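Local coordinates for LAS seventeen-binding protein 3 (Saccharomyces cerevisiae, PDB 1OOT) that interacts with the protein LAS17 and probably binds actin filaments and phosphatidylinositol, its SH3 domain being the part described, at residues P4-L9 against N55-V60; L20-G25 against G50-N55; T29-S34 against T42-G47. One frame throughout, in Å; residues are numbered along the deposited sequence.

Contact 1: residues P4-L9 against N55-V60; sequences PKAVAL and NYVELV
Val-7 and Glu-58 form a hydrogen-bonded antiparallel pair in the middle of this contact: Val-7 N donates to Glu-58 O at 2.9 Å, and Glu-58 N returns the bond to Val-7 O at 2.8 Å. The ladder continues through Leu-9 N to Tyr-56 O (2.7 Å) at one end and Val-60 N to Lys-5 O (3.0 Å) at the other. This last bond is almost straight, 174° at the hydrogen, although its donor stands above the carbonyl plane. Beside it a water accepts from Lys-5 N and donates to Val-60 O, tying the C-terminal carboxylate to the first strand.

The non-hydrogen-bonded pairs, Ala-6 with Leu-59 and Ala-8 with Val-57, put their side chains on one face of the sheet. Packing is tightest between Ala-6 CB and Val-57 CG2, at 3.4 Å closer than normal van der Waals contact; a chi1 of -52° wedges that methyl between the backbone N and carbonyl carbon of Val-57. Leu-59 CD2 reaches on to Pro-4 CB, 4.0 Å away. The side chains of Val-7 and Glu-58 lie on the other face. There Val-7 meets Val-60 at a slant through their CG2 methyls (3.8 Å), and Leu-9 slants across the extended Glu-58 chain, with Leu-9 CD2 4.0 Å from Glu-58 CB.

Pairing of the first and last strands, which brings the two termini together, is characteristic of the SH3 fold. Strand 57-59 is an edge strand of the sheet, at the opposite end from 48-53, and follows directly on the 3-10 turn that carries Tyr-56. Strand 5-8 bonds on its other edge to strand 27-30, Ala-6 with Ile-28, while Val-57 packs on Ile-28 and on Phe-22 in the hydrophobic core.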
loop_
_atom_site.group_PDB
_atom_site.type_symbol
_atom_site.label_atom_id
_atom_site.label_comp_id
_atom_site.label_asym_id
_atom_site.label_seq_id
_atom_site.Cartn_x
_atom_site.Cartn_y
_atom_site.Cartn_z
ATOM N N PRO A 4 10.514 1.545 -4.761
ATOM C CA PRO A 4 10.485 1.169 -3.359
ATOM C C PRO A 4 9.491 0.042 -3.130
ATOM O O PRO A 4 8.555 -0.143 -3.915
ATOM C CB PRO A 4 10.034 2.460 -2.651
ATOM C CG PRO A 4 9.736 3.440 -3.693
ATOM C CD PRO A 4 9.903 2.861 -5.000
ATOM N N LYS A 5 9.788 -0.827 -2.147
ATOM C CA LYS A 5 8.864 -1.877 -1.629
ATOM C C LYS A 5 8.542 -1.533 -0.160
ATOM O O LYS A 5 9.314 -0.801 0.495
ATOM C CB LYS A 5 9.475 -3.283 -1.679
ATOM C CG LYS A 5 9.299 -3.983 -3.030
ATOM C CD LYS A 5 9.998 -3.336 -4.193
ATOM C CE LYS A 5 11.537 -3.312 -4.031
ATOM N NZ LYS A 5 12.258 -2.904 -5.294
ATOM N N ALA A 6 7.394 -2.009 0.330
ATOM C CA ALA A 6 7.017 -1.839 1.706
ATOM C C ALA A 6 6.258 -3.035 2.192
ATOM O O ALA A 6 5.540 -3.656 1.427
ATOM C CB ALA A 6 6.164 -0.564 1.868
ATOM N N VAL A 7 6.452 -3.380 3.461
ATOM C CA VAL A 7 5.740 -4.481 4.117
ATOM C C VAL A 7 4.497 -3.925 4.814
ATOM O O VAL A 7 4.584 -2.908 5.493
ATOM C CB VAL A 7 6.673 -5.184 5.164
ATOM C CG1 VAL A 7 5.940 -6.235 5.929
ATOM C CG2 VAL A 7 7.910 -5.784 4.500
ATOM N N ALA A 8 3.355 -4.601 4.695
ATOM C CA ALA A 8 2.135 -4.199 5.409
ATOM C C ALA A 8 2.192 -4.585 6.877
ATOM O O ALA A 8 2.459 -5.749 7.202
ATOM C CB ALA A 8 0.929 -4.854 4.776
ATOM N N LEU A 9 2.048 -3.589 7.734
ATOM C CA LEU A 9 2.035 -3.750 9.158
ATOM C C LEU A 9 0.668 -4.162 9.658
ATOM O O LEU A 9 0.537 -4.805 10.690
ATOM C CB LEU A 9 2.447 -2.449 9.828
ATOM C CG LEU A 9 3.828 -1.915 9.523
ATOM C CD1 LEU A 9 4.012 -0.471 10.058
ATOM C CD2 LEU A 9 4.894 -2.851 9.999
ATOM N N ASN A 55 0.506 4.841 6.052
ATOM C CA ASN A 55 0.947 4.547 7.415
ATOM C C ASN A 55 0.877 3.070 7.733
ATOM O O ASN A 55 1.555 2.599 8.651
ATOM C CB ASN A 55 0.163 5.373 8.446
ATOM C CG ASN A 55 -1.322 5.276 8.239
ATOM O OD1 ASN A 55 -1.853 5.764 7.221
ATOM N ND2 ASN A 55 -2.017 4.664 9.199
ATOM N N TYR A 56 0.056 2.332 6.974
ATOM C CA TYR A 56 -0.075 0.895 7.180
ATOM C C TYR A 56 1.127 0.060 6.749
ATOM O O TYR A 56 1.115 -1.150 6.961
ATOM C CB TYR A 56 -1.282 0.356 6.472
ATOM C CG TYR A 56 -2.663 0.658 6.981
ATOM C CD1 TYR A 56 -2.941 1.760 7.687
ATOM C CD2 TYR A 56 -3.661 -0.282 6.836
ATOM C CE1 TYR A 56 -4.245 2.033 8.137
ATOM C CE2 TYR A 56 -4.941 -0.041 7.280
ATOM C CZ TYR A 56 -5.235 1.156 7.859
ATOM O OH TYR A 56 -6.493 1.446 8.361
ATOM N N VAL A 57 2.103 0.682 6.090
ATOM C CA VAL A 57 3.262 -0.056 5.574
ATOM C C VAL A 57 4.577 0.497 6.073
ATOM O O VAL A 57 4.625 1.654 6.558
ATOM C CB VAL A 57 3.275 -0.094 4.028
ATOM C CG1 VAL A 57 1.933 -0.584 3.491
ATOM C CG2 VAL A 57 3.681 1.268 3.407
ATOM N N GLU A 58 5.608 -0.361 6.038
ATOM C CA GLU A 58 6.950 0.013 6.454
ATOM C C GLU A 58 7.867 -0.200 5.244
ATOM O O GLU A 58 7.941 -1.275 4.711
ATOM C CB GLU A 58 7.403 -0.826 7.614
ATOM C CG GLU A 58 8.833 -0.455 8.057
ATOM C CD GLU A 58 9.312 -1.264 9.242
ATOM O OE1 GLU A 58 8.546 -1.444 10.207
ATOM O OE2 GLU A 58 10.482 -1.704 9.235
ATOM N N LEU A 59 8.527 0.847 4.800
ATOM C CA LEU A 59 9.431 0.751 3.658
ATOM C C LEU A 59 10.575 -0.181 3.992
ATOM O O LEU A 59 11.093 -0.163 5.103
ATOM C CB LEU A 59 9.990 2.118 3.263
ATOM C CG LEU A 59 8.962 2.987 2.552
ATOM C CD1 LEU A 59 9.471 4.440 2.652
ATOM C CD2 LEU A 59 8.821 2.653 1.173
ATOM N N VAL A 60 10.898 -1.016 3.003
ATOM C CA VAL A 60 12.017 -1.935 3.123
ATOM C C VAL A 60 13.273 -1.164 2.729
ATOM O O VAL A 60 13.269 -0.387 1.756
ATOM C CB VAL A 60 11.828 -3.107 2.218
ATOM C CG1 VAL A 60 13.075 -4.027 2.293
ATOM C CG2 VAL A 60 10.598 -3.850 2.594
ATOM O OXT VAL A 60 14.288 -1.342 3.402
HETATM O O HOH W 1 12.190 0.202 -0.522
#

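Contact 2: residues L20-G25 against G50-N55; sequences LPFRKG and GIFPAN
The returning arm of the RT loop, the long excursion between the first two strands of an SH3 domain, here packs into the hydrophobic core against strand 48-53. Phe-22 and Phe-52 form an offset edge-to-face pair, ring centres 5.5 Å apart and planes at 82°, with the edge of Phe-22 directed at the face of Phe-52. Of the Phe-22 ring atoms CE2 comes nearest, 3.6 Å from Phe-52 CB and almost as near to CG of that ring. In both residues CG sits between the backbone N and the carbonyl carbon (chi1 52° in Phe-22), a placement that goes with the rings meeting at nearly a right angle. Leu-20 runs alongside Phe-52, pointing the same way, and its CD2 branch touches Phe-52 CD2 at 4.0 Å.

Between the two segments one backbone hydrogen bond forms, Leu-20 N to Ile-51 O at 2.8 Å; Ile-51 also bonds Gly-18 of the loop. Gly-50 has no side chain to crowd Leu-20 N, and Leu-20 CB lies 3.6 Å from Gly-50 C. Leu-20 O is buried by this packing and finds no hydrogen-bonding partner.

Strand 27-30 backs the cluster: Leu-20, Phe-22 and Phe-52 all touch Ile-28. On its other edge, strand 48-53 pairs with strand 40-45 through Gly-50 with Gly-43 and Phe-52 with Trp-41.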
loop_
_atom_site.group_PDB
_atom_site.type_symbol
_atom_site.label_atom_id
_atom_site.label_comp_id
_atom_site.label_asym_id
_atom_site.label_seq_id
_atom_site.Cartn_x
_atom_site.Cartn_y
_atom_site.Cartn_z
ATOM N N LEU A 20 -6.280 -0.329 -2.981
ATOM C CA LEU A 20 -5.490 -1.550 -3.088
ATOM C C LEU A 20 -5.635 -2.332 -1.774
ATOM O O LEU A 20 -5.068 -1.926 -0.773
ATOM C CB LEU A 20 -4.031 -1.202 -3.238
ATOM C CG LEU A 20 -3.133 -2.418 -3.260
ATOM C CD1 LEU A 20 -3.379 -3.231 -4.501
ATOM C CD2 LEU A 20 -1.639 -2.035 -3.100
ATOM N N PRO A 21 -6.387 -3.447 -1.742
ATOM C CA PRO A 21 -6.437 -4.283 -0.544
ATOM C C PRO A 21 -5.128 -5.081 -0.368
ATOM O O PRO A 21 -4.421 -5.349 -1.348
ATOM C CB PRO A 21 -7.584 -5.266 -0.821
ATOM C CG PRO A 21 -7.773 -5.256 -2.267
ATOM C CD PRO A 21 -7.146 -4.043 -2.858
ATOM N N PHE A 22 -4.809 -5.388 0.885
ATOM C CA PHE A 22 -3.712 -6.267 1.188
ATOM C C PHE A 22 -3.846 -6.804 2.612
ATOM O O PHE A 22 -4.602 -6.313 3.437
ATOM C CB PHE A 22 -2.355 -5.539 0.969
ATOM C CG PHE A 22 -2.199 -4.235 1.641
ATOM C CD1 PHE A 22 -2.015 -4.143 2.979
ATOM C CD2 PHE A 22 -2.350 -3.067 0.908
ATOM C CE1 PHE A 22 -1.849 -2.910 3.597
ATOM C CE2 PHE A 22 -2.117 -1.836 1.518
ATOM C CZ PHE A 22 -1.915 -1.779 2.869
ATOM N N ARG A 23 -3.035 -7.820 2.905
ATOM C CA ARG A 23 -3.018 -8.409 4.214
ATOM C C ARG A 23 -1.724 -8.081 4.892
ATOM O O ARG A 23 -0.686 -7.910 4.240
ATOM C CB ARG A 23 -3.169 -9.931 4.115
ATOM C CG ARG A 23 -4.527 -10.340 3.616
ATOM C CD ARG A 23 -5.734 -9.970 4.569
ATOM N NE ARG A 23 -5.554 -10.620 5.882
ATOM C CZ ARG A 23 -6.426 -10.593 6.880
ATOM N NH1 ARG A 23 -7.569 -9.904 6.771
ATOM N NH2 ARG A 23 -6.142 -11.252 8.011
ATOM N N LYS A 24 -1.778 -8.042 6.208
ATOM C CA LYS A 24 -0.607 -7.879 7.021
ATOM C C LYS A 24 0.451 -8.855 6.553
ATOM O O LYS A 24 0.201 -10.028 6.390
ATOM C CB LYS A 24 -0.947 -8.134 8.496
ATOM C CG LYS A 24 0.237 -8.121 9.440
ATOM C CD LYS A 24 -0.210 -8.251 10.912
ATOM C CE LYS A 24 1.066 -8.482 11.738
ATOM N NZ LYS A 24 0.875 -8.933 13.108
ATOM N N GLY A 25 1.649 -8.326 6.383
ATOM C CA GLY A 25 2.792 -9.106 5.931
ATOM C C GLY A 25 3.051 -9.073 4.438
ATOM O O GLY A 25 4.157 -9.434 3.979
ATOM N N GLY A 50 -3.735 -0.004 -6.914
ATOM C CA GLY A 50 -4.593 0.986 -6.308
ATOM C C GLY A 50 -3.874 1.793 -5.250
ATOM O O GLY A 50 -2.645 1.743 -5.115
ATOM N N ILE A 51 -4.665 2.542 -4.504
ATOM C CA ILE A 51 -4.137 3.411 -3.471
ATOM C C ILE A 51 -4.439 2.870 -2.084
ATOM O O ILE A 51 -5.373 2.070 -1.867
ATOM C CB ILE A 51 -4.634 4.845 -3.619
ATOM C CG1 ILE A 51 -6.153 4.931 -3.566
ATOM C CG2 ILE A 51 -4.102 5.419 -4.920
ATOM C CD1 ILE A 51 -6.685 6.405 -3.450
ATOM N N PHE A 52 -3.618 3.240 -1.145
ATOM C CA PHE A 52 -3.736 2.732 0.218
ATOM C C PHE A 52 -3.150 3.743 1.213
ATOM O O PHE A 52 -2.265 4.529 0.839
ATOM C CB PHE A 52 -3.041 1.396 0.339
ATOM C CG PHE A 52 -1.537 1.473 0.089
ATOM C CD1 PHE A 52 -0.683 1.651 1.131
ATOM C CD2 PHE A 52 -1.011 1.449 -1.198
ATOM C CE1 PHE A 52 0.677 1.785 0.918
ATOM C CE2 PHE A 52 0.326 1.592 -1.449
ATOM C CZ PHE A 52 1.180 1.737 -0.368
ATOM N N PRO A 53 -3.520 3.627 2.487
ATOM C CA PRO A 53 -2.947 4.519 3.512
ATOM C C PRO A 53 -1.495 4.130 3.811
ATOM O O PRO A 53 -1.194 2.995 4.223
ATOM C CB PRO A 53 -3.820 4.259 4.742
ATOM C CG PRO A 53 -4.458 2.935 4.517
ATOM C CD PRO A 53 -4.516 2.704 3.051
ATOM N N ALA A 54 -0.593 5.073 3.587
ATOM C CA ALA A 54 0.787 4.746 3.645
ATOM C C ALA A 54 1.233 4.404 5.039
ATOM O O ALA A 54 2.280 3.731 5.209
ATOM C CB ALA A 54 1.612 5.859 3.104
ATOM N N ASN A 55 0.506 4.841 6.052
ATOM C CA ASN A 55 0.947 4.547 7.415
ATOM C C ASN A 55 0.877 3.070 7.733
ATOM O O ASN A 55 1.555 2.599 8.651
ATOM C CB ASN A 55 0.163 5.373 8.446
ATOM C CG ASN A 55 -1.322 5.276 8.239
ATOM O OD1 ASN A 55 -1.853 5.764 7.221
ATOM N ND2 ASN A 55 -2.017 4.664 9.199
#

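Contact 3: residues T29-S34 against T42-G47; sequences TILKKS and TGRVNG
Thr-42 O is gripped by two consecutive amides, Leu-31 N at 2.8 Å and Lys-32 N at 3.2 Å, both arriving from the same face of its carbonyl plane. Two consecutive residues, Leu-31 and Lys-32, facing the single Thr-42 make a classic beta bulge. Beyond it, Thr-42 N closes the pair by donating to Lys-32 O (3.0 Å) in the carbonyl plane, and the Lys-32 CB methylene lies against Thr-42 OG1. On the other side of the bulge Ile-30 stands opposite Gly-43, after which Thr-29 and Arg-44 exchange two amide-carbonyl bonds, Thr-29 N to Arg-44 O and Arg-44 N to Thr-29 O.

The side chain of Arg-44 runs past Thr-29 and Leu-31 on one face of the hairpin. With chi1 at 61° and the chain extended from CG to NE, it passes Thr-29, whose CB is 3.8 Å from Arg-44 CG. Leu-31 crosses it at about a right angle and lays CD2 over one face of the guanidinium, 3.7 Å from Arg-44 NH1. A water in the guanidinium plane accepts from Arg-44 NE (2.8 Å) and also hydrogen-bonds Thr-29 OG1 (2.8 Å). The group is thus covered on a face by a methyl and linked at an edge through the water, which should limit its rotation.

These segments belong to the hairpin of strands 27-30 and 40-45, whose connection is the n-Src loop of SH3 domains, where Ser-34 OG bonds Asp-39 OD2 and reaches Trp-41 NE1 of strand 40-45. Strand 27-30 pairs on its far edge with strand 5-8, and Ile-30 bonds to Pro-4 just before that strand. Strand 40-45 pairs with strand 48-53, where Arg-44 touches Glu-49 and Thr-42 touches Ile-51.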
loop_
_atom_site.group_PDB
_atom_site.type_symbol
_atom_site.label_atom_id
_atom_site.label_comp_id
_atom_site.label_asym_id
_atom_site.label_seq_id
_atom_site.Cartn_x
_atom_site.Cartn_y
_atom_site.Cartn_z
ATOM N N THR A 29 4.604 -3.311 -3.895
ATOM C CA THR A 29 5.475 -2.548 -4.784
ATOM C C THR A 29 4.879 -1.140 -4.867
ATOM O O THR A 29 3.703 -0.976 -5.217
ATOM C CB THR A 29 5.462 -3.182 -6.173
ATOM O OG1 THR A 29 5.969 -4.513 -6.065
ATOM C CG2 THR A 29 6.331 -2.391 -7.127
ATOM N N ILE A 30 5.686 -0.140 -4.529
ATOM C CA ILE A 30 5.261 1.257 -4.500
ATOM C C ILE A 30 5.431 1.822 -5.914
ATOM O O ILE A 30 6.492 1.725 -6.548
ATOM C CB ILE A 30 6.099 2.056 -3.499
ATOM C CG1 ILE A 30 5.983 1.506 -2.083
ATOM C CG2 ILE A 30 5.727 3.546 -3.543
ATOM C CD1 ILE A 30 4.594 1.398 -1.477
ATOM N N LEU A 31 4.350 2.373 -6.430
ATOM C CA LEU A 31 4.348 3.022 -7.730
ATOM C C LEU A 31 4.362 4.543 -7.642
ATOM O O LEU A 31 4.863 5.200 -8.547
ATOM C CB LEU A 31 3.129 2.579 -8.474
ATOM C CG LEU A 31 2.964 1.078 -8.705
ATOM C CD1 LEU A 31 1.628 0.708 -9.270
ATOM C CD2 LEU A 31 4.137 0.486 -9.532
ATOM N N LYS A 32 3.849 5.088 -6.542
ATOM C CA LYS A 32 3.916 6.531 -6.301
ATOM C C LYS A 32 3.894 6.749 -4.825
ATOM O O LYS A 32 3.045 6.176 -4.105
ATOM C CB LYS A 32 2.655 7.186 -6.948
ATOM C CG LYS A 32 2.460 8.684 -6.670
ATOM C CD LYS A 32 3.494 9.558 -7.215
ATOM C CE LYS A 32 3.225 11.128 -6.920
ATOM N NZ LYS A 32 3.171 11.600 -5.380
ATOM N N LYS A 33 4.819 7.576 -4.341
ATOM C CA LYS A 33 4.793 7.967 -2.954
ATOM C C LYS A 33 4.833 9.478 -2.843
ATOM O O LYS A 33 5.236 10.158 -3.787
ATOM C CB LYS A 33 5.872 7.298 -2.136
ATOM C CG LYS A 33 7.238 7.505 -2.609
ATOM C CD LYS A 33 8.244 6.793 -1.683
ATOM C CE LYS A 33 8.291 7.368 -0.270
ATOM N NZ LYS A 33 8.680 8.863 -0.181
ATOM N N SER A 34 4.438 9.978 -1.690
ATOM C CA SER A 34 4.533 11.396 -1.371
ATOM C C SER A 34 5.523 11.583 -0.279
ATOM O O SER A 34 6.168 10.626 0.136
ATOM C CB SER A 34 3.194 11.830 -0.851
ATOM O OG SER A 34 3.003 11.335 0.465
ATOM N N THR A 42 0.357 4.894 -3.896
ATOM C CA THR A 42 -0.098 4.030 -4.970
ATOM C C THR A 42 0.805 2.834 -5.068
ATOM O O THR A 42 2.021 2.970 -5.019
ATOM C CB THR A 42 -0.112 4.721 -6.308
ATOM O OG1 THR A 42 -0.800 5.986 -6.201
ATOM C CG2 THR A 42 -0.859 3.929 -7.377
ATOM N N GLY A 43 0.211 1.659 -5.179
ATOM C CA GLY A 43 0.997 0.431 -5.217
ATOM C C GLY A 43 0.302 -0.727 -5.886
ATOM O O GLY A 43 -0.777 -0.564 -6.430
ATOM N N ARG A 44 0.967 -1.891 -5.852
ATOM C CA ARG A 44 0.362 -3.082 -6.388
ATOM C C ARG A 44 0.840 -4.278 -5.608
ATOM O O ARG A 44 1.982 -4.296 -5.087
ATOM C CB ARG A 44 0.729 -3.246 -7.846
ATOM C CG ARG A 44 2.198 -3.380 -8.137
ATOM C CD ARG A 44 2.491 -3.396 -9.643
ATOM N NE ARG A 44 3.883 -3.766 -9.875
ATOM C CZ ARG A 44 4.655 -3.335 -10.853
ATOM N NH1 ARG A 44 4.197 -2.489 -11.734
ATOM N NH2 ARG A 44 5.919 -3.788 -10.931
ATOM N N VAL A 45 -0.063 -5.262 -5.521
ATOM C CA VAL A 45 0.248 -6.569 -4.949
ATOM C C VAL A 45 -0.911 -7.466 -5.280
ATOM O O VAL A 45 -2.026 -7.025 -5.433
ATOM C CB VAL A 45 0.529 -6.477 -3.422
ATOM C CG1 VAL A 45 -0.723 -6.099 -2.607
ATOM C CG2 VAL A 45 1.107 -7.793 -2.878
ATOM N N ASN A 46 -0.647 -8.739 -5.401
ATOM C CA ASN A 46 -1.640 -9.788 -5.630
ATOM C C ASN A 46 -2.397 -9.661 -6.941
ATOM O O ASN A 46 -3.526 -10.207 -7.090
ATOM C CB ASN A 46 -2.658 -9.838 -4.473
ATOM C CG ASN A 46 -2.034 -10.200 -3.135
ATOM O OD1 ASN A 46 -1.243 -11.137 -3.046
ATOM N ND2 ASN A 46 -2.381 -9.427 -2.079
ATOM N N GLY A 47 -1.785 -8.965 -7.901
ATOM C CA GLY A 47 -2.396 -8.715 -9.185
ATOM C C GLY A 47 -3.370 -7.542 -9.217
ATOM O O GLY A 47 -4.048 -7.351 -10.233
HETATM O O HOH W 2 4.787 -5.856 -8.165
#

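In the fold
Contacts 1 and 3 pair strands of one antiparallel sheet, ordered 48-53, 40-45, 27-30, 5-8, 57-59, while contact 2 packs a loop on its strand 48-53; their centres are about 9 to 10 Å apart. Along the chain they are nested: contact 1 joins the ends, contact 2 lies within the loop it closes, and contact 3 within that of contact 2. All three pairs touch: Ala-8 CB packs on Phe-22 CD1 (contacts 1 and 2, 3.5 Å), Phe-52 CZ on Ile-30 CD1 (contacts 2 and 3, 3.6 Å), and Pro-4 O lies 2.9 Å from Ile-30 N (contacts 1 and 3). Ala-6, Ala-8, Phe-22, Ile-30, Phe-52 and Val-57 thus share the SH3 hydrophobic core.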